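Local coordinates for DNA mismatch repair protein MutL (Aquifex aeolicus, PDB 6LZI) that binds ADP in a Bergerat-type nucleotide pocket and, as the ATPase domain of MutL, probably hydrolyses ATP during DNA mismatch repair, at residues I13-V19 and V139-F143; D51-I56 and P132-E136; A171-V177 and K193-R199; F250-F255 and V295-A299. All coordinates share one frame; numbering follows the deposited sequence.

Contact 1 (I13-V19 and V139-F143)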
loop_
_atom_site.group_PDB
_atom_site.type_symbol
_atom_site.label_atom_id
_atom_site.label_comp_id
_atom_site.label_asym_id
_atom_site.label_seq_id
_atom_site.Cartn_x
_atom_site.Cartn_y
_atom_site.Cartn_z
ATOM N N ILE A 13 -0.096 15.150 1.951
ATOM C CA ILE A 13 -1.174 14.776 1.038
ATOM C C ILE A 13 -1.140 15.702 -0.175
ATOM O O ILE A 13 -1.696 16.809 -0.141
ATOM C CB ILE A 13 -2.550 14.832 1.700
ATOM C CG1 ILE A 13 -2.587 13.982 2.975
ATOM C CG2 ILE A 13 -3.598 14.220 0.722
ATOM C CD1 ILE A 13 -2.350 12.511 2.778
ATOM N N GLU A 14 -0.611 15.191 -1.280
ATOM C CA GLU A 14 -0.538 15.935 -2.536
ATOM C C GLU A 14 -1.429 15.342 -3.607
ATOM O O GLU A 14 -1.731 16.028 -4.583
ATOM C CB GLU A 14 0.908 15.951 -3.037
ATOM C CG GLU A 14 1.770 16.502 -1.933
ATOM C CD GLU A 14 3.195 16.719 -2.365
ATOM O OE1 GLU A 14 3.852 15.749 -2.774
ATOM O OE2 GLU A 14 3.615 17.896 -2.296
ATOM N N SER A 15 -1.792 14.076 -3.484
ATOM C CA SER A 15 -2.501 13.394 -4.559
ATOM C C SER A 15 -3.155 12.153 -3.989
ATOM O O SER A 15 -2.876 11.747 -2.854
ATOM C CB SER A 15 -1.570 13.041 -5.747
ATOM O OG SER A 15 -0.679 11.971 -5.511
ATOM N N PRO A 16 -4.022 11.520 -4.751
ATOM C CA PRO A 16 -4.689 10.293 -4.258
ATOM C C PRO A 16 -3.745 9.207 -3.774
ATOM O O PRO A 16 -4.078 8.568 -2.788
ATOM C CB PRO A 16 -5.517 9.807 -5.465
ATOM C CG PRO A 16 -5.849 11.195 -6.193
ATOM C CD PRO A 16 -4.552 12.011 -6.056
ATOM N N VAL A 17 -2.587 8.977 -4.403
ATOM C CA VAL A 17 -1.730 7.897 -3.920
ATOM C C VAL A 17 -1.307 8.150 -2.478
ATOM O O VAL A 17 -1.141 7.199 -1.689
ATOM C CB VAL A 17 -0.529 7.730 -4.875
ATOM C CG1 VAL A 17 0.477 8.812 -4.678
ATOM C CG2 VAL A 17 0.130 6.299 -4.688
ATOM N N ASP A 18 -1.164 9.406 -2.092
ATOM C CA ASP A 18 -0.696 9.685 -0.734
ATOM C C ASP A 18 -1.761 9.293 0.272
ATOM O O ASP A 18 -1.458 8.882 1.398
ATOM C CB ASP A 18 -0.377 11.160 -0.545
ATOM C CG ASP A 18 0.750 11.629 -1.426
ATOM O OD1 ASP A 18 1.741 10.872 -1.612
ATOM O OD2 ASP A 18 0.637 12.752 -1.983
ATOM N N VAL A 19 -3.022 9.531 -0.104
ATOM C CA VAL A 19 -4.143 9.091 0.698
ATOM C C VAL A 19 -4.154 7.568 0.846
ATOM O O VAL A 19 -4.330 7.037 1.957
ATOM C CB VAL A 19 -5.450 9.578 0.098
ATOM C CG1 VAL A 19 -6.602 9.010 0.974
ATOM C CG2 VAL A 19 -5.477 11.086 0.061
ATOM N N VAL A 139 -12.772 8.610 1.055
ATOM C CA VAL A 139 -12.280 9.968 0.811
ATOM C C VAL A 139 -12.786 10.426 -0.563
ATOM O O VAL A 139 -12.454 9.813 -1.592
ATOM C CB VAL A 139 -10.743 9.964 0.873
ATOM C CG1 VAL A 139 -10.199 11.325 0.600
ATOM C CG2 VAL A 139 -10.388 9.432 2.290
ATOM N N ARG A 140 -13.702 11.395 -0.560
ATOM C CA ARG A 140 -14.327 11.845 -1.795
ATOM C C ARG A 140 -13.899 13.254 -2.132
ATOM O O ARG A 140 -13.728 14.064 -1.226
ATOM C CB ARG A 140 -15.860 11.816 -1.692
ATOM C CG ARG A 140 -16.417 10.370 -1.762
ATOM C CD ARG A 140 -17.957 10.370 -1.809
ATOM N NE ARG A 140 -18.361 9.004 -2.149
ATOM C CZ ARG A 140 -18.390 8.508 -3.396
ATOM N NH1 ARG A 140 -18.059 9.257 -4.454
ATOM N NH2 ARG A 140 -18.730 7.248 -3.589
ATOM N N ASP A 141 -13.865 13.529 -3.441
ATOM C CA ASP A 141 -13.685 14.868 -3.986
ATOM C C ASP A 141 -12.444 15.541 -3.412
ATOM O O ASP A 141 -12.502 16.659 -2.882
ATOM C CB ASP A 141 -14.911 15.706 -3.707
ATOM C CG ASP A 141 -16.103 15.241 -4.512
ATOM O OD1 ASP A 141 -15.924 14.355 -5.389
ATOM O OD2 ASP A 141 -17.201 15.781 -4.284
ATOM N N LEU A 142 -11.321 14.836 -3.558
ATOM C CA LEU A 142 -10.094 15.257 -2.893
ATOM C C LEU A 142 -9.761 16.631 -3.432
ATOM O O LEU A 142 -9.907 16.878 -4.643
ATOM C CB LEU A 142 -8.988 14.240 -3.167
ATOM C CG LEU A 142 -7.577 14.480 -2.597
ATOM C CD1 LEU A 142 -7.716 14.436 -1.067
ATOM C CD2 LEU A 142 -6.560 13.463 -3.128
ATOM N N PHE A 143 -9.351 17.539 -2.515
ATOM C CA PHE A 143 -9.033 18.974 -2.798
ATOM C C PHE A 143 -10.212 19.747 -3.418
ATOM O O PHE A 143 -10.011 20.721 -4.154
ATOM C CB PHE A 143 -7.793 19.084 -3.699
ATOM C CG PHE A 143 -6.592 18.345 -3.170
ATOM C CD1 PHE A 143 -6.099 18.671 -1.885
ATOM C CD2 PHE A 143 -5.953 17.393 -3.953
ATOM C CE1 PHE A 143 -4.968 17.999 -1.394
ATOM C CE2 PHE A 143 -4.809 16.715 -3.453
ATOM C CZ PHE A 143 -4.362 17.052 -2.139
#
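Leu142 and Phe143 press against Ile13, Pro16 and Val19 where the loop after strand 134-140 meets the start of helix 16-29 in the Bergerat ATP-binding fold, a sheet with helices packed on it. Leu142 can be followed outward. Its CB carries CG anti to the backbone N (chi1 178°), which sends the branched end to the helix start while CG itself lies over one face of the neighbouring Phe143 ring. Leu142 CD2 then reaches the backbone, 3.6 Å from Pro16 N, and also touches the proline ring, 3.8 Å from Pro16 CD. Leu142 CD1 meets Val19 CG2 tip to tip at 4.2 Å. A leucine suits this place because its fork lets CD2 lie between the proline ring and Val19 CG2 while CD1 also reaches that methyl. Val19 fixes the other end of the patch, its CG1 against Val139 CG2, and Ile95 of helix 91-96 touches both valines. First-turn nitrogens have no carbonyl of a preceding turn to bond, so proline, which has no N-H, costs nothing there; Ser15 before it is the N-cap. Asp18 OD2 reaches back to accept from Glu14 N at 2.8 Å and holds the turn that Phe143 abuts. The flat Phe143 ring enters edge first: its CZ lies 3.3 Å from Ile13 O, which sits in the ring plane, and 4.1 Å from Ile13 CG2.

Contact 2 (D51-I56 and P132-E136). With ADP (adenosine-5'-diphosphate), chain H.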
loop_
_atom_site.group_PDB
_atom_site.type_symbol
_atom_site.label_atom_id
_atom_site.label_comp_id
_atom_site.label_asym_id
_atom_site.label_seq_id
_atom_site.Cartn_x
_atom_site.Cartn_y
_atom_site.Cartn_z
ATOM N N ASP A 51 -10.697 -2.660 5.601
ATOM C CA ASP A 51 -9.862 -3.683 6.231
ATOM C C ASP A 51 -10.650 -4.449 7.289
ATOM O O ASP A 51 -11.728 -4.010 7.762
ATOM C CB ASP A 51 -8.575 -3.037 6.847
ATOM C CG ASP A 51 -8.827 -2.234 8.106
ATOM O OD1 ASP A 51 -9.464 -2.755 9.092
ATOM O OD2 ASP A 51 -8.427 -1.015 8.110
ATOM N N ASN A 52 -10.104 -5.629 7.646
ATOM C CA ASN A 52 -10.674 -6.495 8.661
ATOM C C ASN A 52 -9.779 -6.530 9.903
ATOM O O ASN A 52 -9.675 -7.564 10.560
ATOM C CB ASN A 52 -10.875 -7.918 8.097
ATOM C CG ASN A 52 -9.534 -8.606 7.790
ATOM O OD1 ASN A 52 -8.471 -7.954 7.786
ATOM N ND2 ASN A 52 -9.553 -9.939 7.592
ATOM N N GLY A 53 -9.150 -5.412 10.210
ATOM C CA GLY A 53 -8.336 -5.289 11.401
ATOM C C GLY A 53 -9.170 -5.123 12.653
ATOM O O GLY A 53 -10.385 -5.335 12.693
ATOM N N THR A 54 -8.499 -4.661 13.688
ATOM C CA THR A 54 -9.119 -4.669 15.002
ATOM C C THR A 54 -10.179 -3.596 15.171
ATOM O O THR A 54 -10.885 -3.599 16.177
ATOM C CB THR A 54 -8.037 -4.459 16.081
ATOM O OG1 THR A 54 -7.650 -3.079 16.072
ATOM C CG2 THR A 54 -6.852 -5.239 15.735
ATOM N N GLY A 55 -10.245 -2.627 14.245
ATOM C CA GLY A 55 -11.169 -1.525 14.386
ATOM C C GLY A 55 -10.796 -0.545 15.502
ATOM O O GLY A 55 -9.700 -0.559 16.075
ATOM N N ILE A 56 -11.722 0.379 15.718
ATOM C CA ILE A 56 -11.533 1.533 16.589
ATOM C C ILE A 56 -12.728 1.566 17.517
ATOM O O ILE A 56 -13.871 1.387 17.058
ATOM C CB ILE A 56 -11.403 2.852 15.791
ATOM C CG1 ILE A 56 -10.273 2.724 14.751
ATOM C CG2 ILE A 56 -11.127 4.045 16.710
ATOM C CD1 ILE A 56 -10.462 3.605 13.543
ATOM N N PRO A 132 -19.170 -5.269 9.340
ATOM C CA PRO A 132 -18.250 -6.255 9.926
ATOM C C PRO A 132 -17.195 -5.567 10.796
ATOM O O PRO A 132 -16.878 -4.383 10.637
ATOM C CB PRO A 132 -17.585 -6.920 8.709
ATOM C CG PRO A 132 -18.334 -6.442 7.495
ATOM C CD PRO A 132 -18.951 -5.110 7.877
ATOM N N VAL A 133 -16.615 -6.350 11.707
ATOM C CA VAL A 133 -15.451 -5.849 12.436
ATOM C C VAL A 133 -14.394 -5.347 11.469
ATOM O O VAL A 133 -14.099 -5.969 10.427
ATOM C CB VAL A 133 -14.848 -6.949 13.339
ATOM C CG1 VAL A 133 -13.539 -6.400 13.949
ATOM C CG2 VAL A 133 -15.812 -7.371 14.397
ATOM N N GLY A 134 -13.835 -4.203 11.792
ATOM C CA GLY A 134 -12.772 -3.594 10.995
ATOM C C GLY A 134 -13.115 -2.128 10.668
ATOM O O GLY A 134 -13.908 -1.485 11.355
ATOM N N THR A 135 -12.479 -1.580 9.634
ATOM C CA THR A 135 -12.531 -0.135 9.364
ATOM C C THR A 135 -12.652 0.118 7.881
ATOM O O THR A 135 -12.049 -0.592 7.079
ATOM C CB THR A 135 -11.234 0.546 9.898
ATOM O OG1 THR A 135 -11.127 0.302 11.304
ATOM C CG2 THR A 135 -11.230 2.034 9.667
ATOM N N GLU A 136 -13.480 1.091 7.508
ATOM C CA GLU A 136 -13.643 1.487 6.122
ATOM C C GLU A 136 -13.551 3.010 6.079
ATOM O O GLU A 136 -14.253 3.684 6.829
ATOM C CB GLU A 136 -15.005 0.986 5.592
ATOM C CG GLU A 136 -15.138 1.334 4.125
ATOM C CD GLU A 136 -16.195 0.431 3.509
ATOM O OE1 GLU A 136 -15.860 -0.238 2.527
ATOM O OE2 GLU A 136 -17.229 0.303 4.185
HETATM P PB ADP H . -1.088 7.467 13.127
HETATM O O1B ADP H . -1.446 6.260 12.327
HETATM O O2B ADP H . -1.241 7.224 14.652
HETATM O O3B ADP H . 0.301 7.973 12.803
HETATM P PA ADP H . -3.432 8.430 11.789
HETATM O O1A ADP H . -4.050 9.792 11.662
HETATM O O2A ADP H . -3.081 7.771 10.499
HETATM O O3A ADP H . -2.109 8.640 12.765
HETATM O "O5'" ADP H . -4.475 7.407 12.477
HETATM C "C5'" ADP H . -4.774 7.834 13.808
HETATM C "C4'" ADP H . -5.175 6.643 14.673
HETATM O "O4'" ADP H . -6.403 6.136 14.215
HETATM C "C3'" ADP H . -4.229 5.460 14.684
HETATM O "O3'" ADP H . -3.258 5.623 15.754
HETATM C "C2'" ADP H . -5.154 4.306 15.020
HETATM O "O2'" ADP H . -5.294 4.376 16.477
HETATM C "C1'" ADP H . -6.471 4.740 14.424
HETATM N N9 ADP H . -6.718 4.150 13.114
HETATM C C8 ADP H . -6.652 4.757 11.898
HETATM N N7 ADP H . -6.977 3.891 10.902
HETATM C C5 ADP H . -7.222 2.712 11.531
HETATM C C6 ADP H . -7.612 1.388 11.038
HETATM N N6 ADP H . -7.753 1.174 9.702
HETATM N N1 ADP H . -7.788 0.405 11.965
HETATM C C2 ADP H . -7.588 0.677 13.320
HETATM N N3 ADP H . -7.259 1.860 13.834
HETATM C C4 ADP H . -7.089 2.888 12.958
HETATM O O HOH W 1 -9.381 -1.697 11.531
HETATM O O HOH W 2 -14.130 -5.038 7.584
#
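At the DxGxG motif of the GHKL (Bergerat) ATPases, which helps to form the adenine pocket, Asp51 and Thr135 lie side by side and point the same way, toward the base of ADP. They form an antiparallel hydrogen-bonded pair, in which Asp51 N donates to Thr135 O at 2.9 Å with the donor nearly along the C=O axis. The carboxylate divides its work. Asp51 OD2 accepts from the exocyclic amine ADP N6 at 2.8 Å and also pairs with Ser27 OG, whereas Asp51 OD1 closes an Asx turn with Gly53 N at 2.9 Å. An aspartate suits the place because its two oxygens can face different ways, one to the base and one to the turn. Thr135 stands over one face of the adenine rim, with its CB 3.5 Å from ADP N6, and Ile56 covers the same face with CG1 3.3 Å from ADP N3. Thr135 OG1 is also bonded to Ser105 OG. Glycine suits position 134, since Asp51 O stands where a CB would be, and the positive phi of Gly55 likewise favours glycine. One water donates to Asp51 OD1 and accepts from Gly55 N and from Thr135 OG1; the same water oxygen lies 2.7 Å from ADP N1.

Contact 3 (A171-V177 and K193-R199)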
loop_
_atom_site.group_PDB
_atom_site.type_symbol
_atom_site.label_atom_id
_atom_site.label_comp_id
_atom_site.label_asym_id
_atom_site.label_seq_id
_atom_site.Cartn_x
_atom_site.Cartn_y
_atom_site.Cartn_z
ATOM N N ALA A 171 2.022 -5.095 -1.214
ATOM C CA ALA A 171 1.851 -6.536 -1.283
ATOM C C ALA A 171 3.189 -7.274 -1.261
ATOM O O ALA A 171 3.264 -8.410 -0.745
ATOM C CB ALA A 171 1.139 -7.001 -2.548
ATOM N N LEU A 172 4.224 -6.658 -1.818
ATOM C CA LEU A 172 5.511 -7.345 -1.811
ATOM C C LEU A 172 6.140 -7.493 -0.428
ATOM O O LEU A 172 7.003 -8.379 -0.272
ATOM C CB LEU A 172 6.471 -6.637 -2.760
ATOM C CG LEU A 172 6.165 -6.904 -4.268
ATOM C CD1 LEU A 172 6.847 -5.857 -5.215
ATOM C CD2 LEU A 172 6.484 -8.311 -4.760
ATOM N N THR A 173 5.772 -6.678 0.567
ATOM C CA THR A 173 6.320 -6.841 1.907
ATOM C C THR A 173 5.315 -7.393 2.888
ATOM O O THR A 173 5.602 -7.454 4.075
ATOM C CB THR A 173 6.837 -5.514 2.440
ATOM O OG1 THR A 173 5.846 -4.487 2.278
ATOM C CG2 THR A 173 8.047 -5.161 1.607
ATOM N N ASN A 174 4.133 -7.740 2.417
ATOM C CA ASN A 174 3.096 -8.246 3.290
ATOM C C ASN A 174 2.467 -9.472 2.683
ATOM O O ASN A 174 1.300 -9.438 2.288
ATOM C CB ASN A 174 2.057 -7.151 3.516
ATOM C CG ASN A 174 2.585 -6.049 4.399
ATOM O OD1 ASN A 174 2.620 -6.202 5.623
ATOM N ND2 ASN A 174 3.036 -4.925 3.773
ATOM N N PRO A 175 3.230 -10.554 2.532
ATOM C CA PRO A 175 2.690 -11.686 1.794
ATOM C C PRO A 175 1.614 -12.396 2.573
ATOM O O PRO A 175 0.865 -13.119 1.955
ATOM C CB PRO A 175 3.929 -12.580 1.537
ATOM C CG PRO A 175 4.781 -12.279 2.623
ATOM C CD PRO A 175 4.660 -10.784 2.850
ATOM N N GLU A 176 1.521 -12.194 3.898
ATOM C CA GLU A 176 0.499 -12.810 4.735
ATOM C C GLU A 176 -0.835 -12.062 4.606
ATOM O O GLU A 176 -1.858 -12.527 5.135
ATOM C CB GLU A 176 0.995 -12.832 6.171
ATOM C CG GLU A 176 1.010 -11.443 6.878
ATOM C CD GLU A 176 2.229 -10.524 6.632
ATOM O OE1 GLU A 176 3.098 -10.759 5.750
ATOM O OE2 GLU A 176 2.311 -9.509 7.386
ATOM N N VAL A 177 -0.866 -10.962 3.844
ATOM C CA VAL A 177 -2.036 -10.087 3.762
ATOM C C VAL A 177 -2.656 -10.209 2.384
ATOM O O VAL A 177 -1.953 -10.236 1.381
ATOM C CB VAL A 177 -1.664 -8.623 4.052
ATOM C CG1 VAL A 177 -2.903 -7.663 3.933
ATOM C CG2 VAL A 177 -1.135 -8.592 5.501
ATOM N N LYS A 193 -3.235 -14.438 0.258
ATOM C CA LYS A 193 -2.175 -14.826 1.200
ATOM C C LYS A 193 -1.306 -15.952 0.634
ATOM O O LYS A 193 -1.817 -16.933 0.058
ATOM C CB LYS A 193 -2.883 -15.257 2.493
ATOM C CG LYS A 193 -1.941 -15.779 3.607
ATOM C CD LYS A 193 -2.775 -16.404 4.771
ATOM C CE LYS A 193 -1.899 -16.974 5.932
ATOM N NZ LYS A 193 -0.429 -17.080 5.582
ATOM N N SER A 194 0.036 -15.839 0.796
ATOM C CA SER A 194 0.918 -16.884 0.275
ATOM C C SER A 194 2.326 -16.697 0.822
ATOM O O SER A 194 2.575 -15.837 1.674
ATOM C CB SER A 194 0.928 -16.886 -1.253
ATOM O OG SER A 194 1.613 -15.727 -1.687
ATOM N N SER A 195 3.241 -17.539 0.346
ATOM C CA SER A 195 4.613 -17.397 0.735
ATOM C C SER A 195 5.156 -16.170 0.024
ATOM O O SER A 195 4.520 -15.630 -0.893
ATOM C CB SER A 195 5.419 -18.617 0.331
ATOM O OG SER A 195 5.596 -18.594 -1.074
ATOM N N LEU A 196 6.296 -15.715 0.471
ATOM C CA LEU A 196 6.877 -14.527 -0.168
ATOM C C LEU A 196 7.177 -14.793 -1.640
ATOM O O LEU A 196 6.859 -13.963 -2.513
ATOM C CB LEU A 196 8.135 -14.042 0.561
ATOM C CG LEU A 196 8.879 -12.811 0.009
ATOM C CD1 LEU A 196 7.993 -11.617 -0.083
ATOM C CD2 LEU A 196 10.150 -12.490 0.816
ATOM N N LYS A 197 7.822 -15.933 -1.932
ATOM C CA LYS A 197 8.157 -16.241 -3.321
ATOM C C LYS A 197 6.909 -16.357 -4.190
ATOM O O LYS A 197 6.886 -15.837 -5.312
ATOM C CB LYS A 197 9.000 -17.528 -3.396
ATOM C CG LYS A 197 9.559 -17.728 -4.804
ATOM C CD LYS A 197 10.443 -18.945 -4.833
ATOM C CE LYS A 197 11.362 -18.863 -5.990
ATOM N NZ LYS A 197 10.578 -19.606 -6.948
ATOM N N GLU A 198 5.848 -16.992 -3.676
ATOM C CA GLU A 198 4.574 -17.034 -4.397
ATOM C C GLU A 198 4.024 -15.635 -4.629
ATOM O O GLU A 198 3.473 -15.348 -5.711
ATOM C CB GLU A 198 3.537 -17.862 -3.649
ATOM C CG GLU A 198 3.837 -19.315 -3.722
ATOM C CD GLU A 198 3.321 -20.087 -2.520
ATOM O OE1 GLU A 198 2.646 -19.503 -1.621
ATOM O OE2 GLU A 198 3.600 -21.307 -2.480
ATOM N N ARG A 199 4.195 -14.744 -3.628
ATOM C CA ARG A 199 3.656 -13.390 -3.718
ATOM C C ARG A 199 4.436 -12.560 -4.742
ATOM O O ARG A 199 3.839 -11.849 -5.564
ATOM C CB ARG A 199 3.698 -12.750 -2.329
ATOM C CG ARG A 199 3.416 -11.234 -2.268
ATOM C CD ARG A 199 2.071 -10.883 -2.931
ATOM N NE ARG A 199 0.962 -11.503 -2.209
ATOM C CZ ARG A 199 0.361 -11.007 -1.140
ATOM N NH1 ARG A 199 0.690 -9.854 -0.532
ATOM N NH2 ARG A 199 -0.687 -11.672 -0.679
#
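A buried arginine, Arg199, bonded to several main-chain carbonyls marks this junction, where the C-terminal part of helix 156-173 and the type I turn Asn174-Val177 meet the start of helix 196-204, which probably belongs to the S5-like part of MutL. Arg199 leaves its helix with CG anti to the backbone N (chi1 169°), then bends at chi2 and chi3, which curls the guanidinium back beside the turn. Arg199 NH2 donates to Val177 O at 2.8 Å, with that oxygen close to the guanidinium plane, and Arg199 NH1 donates to Ala171 O at 3.0 Å. Arg199 NH1 also lies 2.9 Å from Asn174 O, while Lys192 O takes a further bond from NH2. Arginine suits the site because one flat group with several N-H bonds can satisfy carbonyls arriving from different parts of the chain, and these oxygens are likely to favour its positive charge. Pro175 lies over one guanidinium face, and its CB rests 3.9 Å from Arg199 CB. Pro175 O takes Ser194 N at 3.1 Å in a rather straight bond. A capping box starts the second helix: Ser195 OG accepts from Glu198 N, and Ser195 N returns a bond to Glu198 OE1 at 2.8 Å. Leu196, next after the cap, lies against Leu172, with Leu196 CD1 3.4 Å from Leu172 O.

Contact 4 (F250-F255 and V295-A299)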
loop_
_atom_site.group_PDB
_atom_site.type_symbol
_atom_site.label_atom_id
_atom_site.label_comp_id
_atom_site.label_asym_id
_atom_site.label_seq_id
_atom_site.Cartn_x
_atom_site.Cartn_y
_atom_site.Cartn_z
ATOM N N PHE A 250 23.094 -0.279 -9.924
ATOM C CA PHE A 250 24.030 -1.355 -9.628
ATOM C C PHE A 250 23.370 -2.719 -9.787
ATOM O O PHE A 250 24.029 -3.685 -10.185
ATOM C CB PHE A 250 24.582 -1.181 -8.214
ATOM C CG PHE A 250 25.593 -2.224 -7.813
ATOM C CD1 PHE A 250 25.187 -3.437 -7.278
ATOM C CD2 PHE A 250 26.950 -1.978 -7.950
ATOM C CE1 PHE A 250 26.112 -4.390 -6.905
ATOM C CE2 PHE A 250 27.880 -2.925 -7.573
ATOM C CZ PHE A 250 27.469 -4.136 -7.047
ATOM N N LEU A 251 22.075 -2.827 -9.447
ATOM C CA LEU A 251 21.338 -4.056 -9.746
ATOM C C LEU A 251 21.195 -4.245 -11.251
ATOM O O LEU A 251 21.307 -5.358 -11.763
ATOM C CB LEU A 251 19.953 -4.033 -9.083
ATOM C CG LEU A 251 19.795 -4.078 -7.569
ATOM C CD1 LEU A 251 18.327 -3.818 -7.242
ATOM C CD2 LEU A 251 20.254 -5.428 -6.987
ATOM N N ARG A 252 20.959 -3.159 -11.984
ATOM C CA ARG A 252 21.010 -3.230 -13.436
ATOM C C ARG A 252 22.382 -3.699 -13.917
ATOM O O ARG A 252 22.477 -4.549 -14.809
ATOM C CB ARG A 252 20.669 -1.858 -14.023
ATOM C CG ARG A 252 20.458 -1.824 -15.529
ATOM C CD ARG A 252 19.913 -0.457 -15.966
ATOM N NE ARG A 252 18.554 -0.203 -15.479
ATOM C CZ ARG A 252 18.241 0.655 -14.503
ATOM N NH1 ARG A 252 19.193 1.346 -13.891
ATOM N NH2 ARG A 252 16.970 0.813 -14.136
ATOM N N LYS A 253 23.451 -3.206 -13.294
ATOM C CA LYS A 253 24.782 -3.559 -13.763
ATOM C C LYS A 253 25.153 -5.021 -13.462
ATOM O O LYS A 253 25.758 -5.689 -14.308
ATOM C CB LYS A 253 25.820 -2.605 -13.180
ATOM C CG LYS A 253 26.951 -2.390 -14.169
ATOM C CD LYS A 253 26.320 -2.103 -15.544
ATOM C CE LYS A 253 27.333 -1.952 -16.668
ATOM N NZ LYS A 253 26.618 -1.677 -17.954
ATOM N N VAL A 254 24.824 -5.545 -12.273
ATOM C CA VAL A 254 25.233 -6.925 -11.979
ATOM C C VAL A 254 24.178 -7.964 -12.380
ATOM O O VAL A 254 24.512 -9.153 -12.526
ATOM C CB VAL A 254 25.624 -7.120 -10.498
ATOM C CG1 VAL A 254 26.776 -6.186 -10.115
ATOM C CG2 VAL A 254 24.410 -6.962 -9.538
ATOM N N PHE A 255 22.915 -7.560 -12.521
ATOM C CA PHE A 255 21.885 -8.293 -13.264
ATOM C C PHE A 255 21.537 -7.287 -14.388
ATOM O O PHE A 255 21.838 -7.405 -15.570
ATOM C CB PHE A 255 20.602 -8.602 -12.411
ATOM C CG PHE A 255 20.849 -9.168 -11.016
ATOM C CD1 PHE A 255 20.924 -10.540 -10.799
ATOM C CD2 PHE A 255 20.967 -8.332 -9.915
ATOM C CE1 PHE A 255 21.109 -11.065 -9.496
ATOM C CE2 PHE A 255 21.178 -8.844 -8.638
ATOM C CZ PHE A 255 21.224 -10.220 -8.421
ATOM N N VAL A 295 25.909 -7.692 -2.714
ATOM C CA VAL A 295 24.923 -7.770 -3.785
ATOM C C VAL A 295 25.534 -8.389 -5.034
ATOM O O VAL A 295 24.932 -9.263 -5.662
ATOM C CB VAL A 295 24.335 -6.377 -4.072
ATOM C CG1 VAL A 295 23.464 -6.420 -5.293
ATOM C CG2 VAL A 295 23.545 -5.878 -2.875
ATOM N N ARG A 296 26.734 -7.931 -5.434
ATOM C CA ARG A 296 27.365 -8.550 -6.598
ATOM C C ARG A 296 27.795 -9.988 -6.301
ATOM O O ARG A 296 27.789 -10.825 -7.200
ATOM C CB ARG A 296 28.524 -7.682 -7.108
ATOM C CG ARG A 296 29.943 -8.068 -6.715
ATOM C CD ARG A 296 30.981 -7.031 -7.269
ATOM N NE ARG A 296 30.946 -6.918 -8.734
ATOM C CZ ARG A 296 30.563 -5.834 -9.413
ATOM N NH1 ARG A 296 30.190 -4.732 -8.771
ATOM N NH2 ARG A 296 30.555 -5.848 -10.744
ATOM N N GLU A 297 28.121 -10.306 -5.047
ATOM C CA GLU A 297 28.315 -11.699 -4.655
ATOM C C GLU A 297 27.022 -12.497 -4.820
ATOM O O GLU A 297 27.020 -13.609 -5.369
ATOM C CB GLU A 297 28.830 -11.744 -3.208
ATOM C CG GLU A 297 28.675 -13.082 -2.464
ATOM C CD GLU A 297 29.555 -13.150 -1.226
ATOM O OE1 GLU A 297 29.725 -14.252 -0.671
ATOM O OE2 GLU A 297 30.100 -12.102 -0.821
ATOM N N LEU A 298 25.912 -11.916 -4.371
ATOM C CA LEU A 298 24.585 -12.485 -4.569
ATOM C C LEU A 298 24.283 -12.745 -6.048
ATOM O O LEU A 298 23.685 -13.773 -6.400
ATOM C CB LEU A 298 23.580 -11.522 -3.957
ATOM C CG LEU A 298 22.084 -11.718 -3.857
ATOM C CD1 LEU A 298 21.436 -11.565 -5.218
ATOM C CD2 LEU A 298 21.753 -13.039 -3.217
ATOM N N ALA A 299 24.678 -11.820 -6.932
ATOM C CA ALA A 299 24.353 -11.946 -8.350
ATOM C C ALA A 299 25.030 -13.131 -9.029
ATOM O O ALA A 299 24.717 -13.416 -10.192
ATOM C CB ALA A 299 24.708 -10.655 -9.105
HETATM O O HOH W 3 24.382 -11.938 -12.564
#
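Val295 CG1 sits at the edge of the Phe250 ring, 3.7 Å from Phe250 CE1, and also meets Leu251 CD2 at 3.8 Å, in the apolar contact between helices 245-254 and 292-298, which lie together on the sheet of the S5-like domain. Val254 presses CG2 onto Ala299 CB at 3.7 Å; the small alanine lets the helices come close here. The Phe255 ring adds a CH-pi contact, with Ala299 CB over its face 3.8 Å from the ring centroid, while Leu298 CD1 reaches the ring edge at CZ.

Arg296, an exposed residue, adds its guanidinium beside Val254 and Phe250. It bends at chi3 and lays a guanidinium face over Val254 CG1; Arg296 NH1 comes within 3.2 Å of Phe250 CE2, with the ring and guanidinium planes 82° apart.

A water links the backbones, donating to Val254 O and Ala299 O. With no direct hydrogen bond across, shape and burial of apolar surface probably set how these helices fit.

How the contacts relate
Contacts 1 and 2 are buried in the ATPase part and share strand 134-140, contact 2 at its start beside the nucleotide and contact 1 at its far end, their centres 21 Å apart. Their chemistry differs accordingly: contact 1 is mainly apolar, without a hydrogen bond across it, whereas contact 2 is polar and partly built from water, in keeping with its place at the adenine. Contact 3, partly buried, joins the ATPase part to the S5-like domain and relies on one arginine binding main-chain carbonyls. Contact 4, also partly buried, is farthest from the nucleotide, about 42 Å centre to centre from contact 2, and returns to apolar packing, now between two helices and edged by charge.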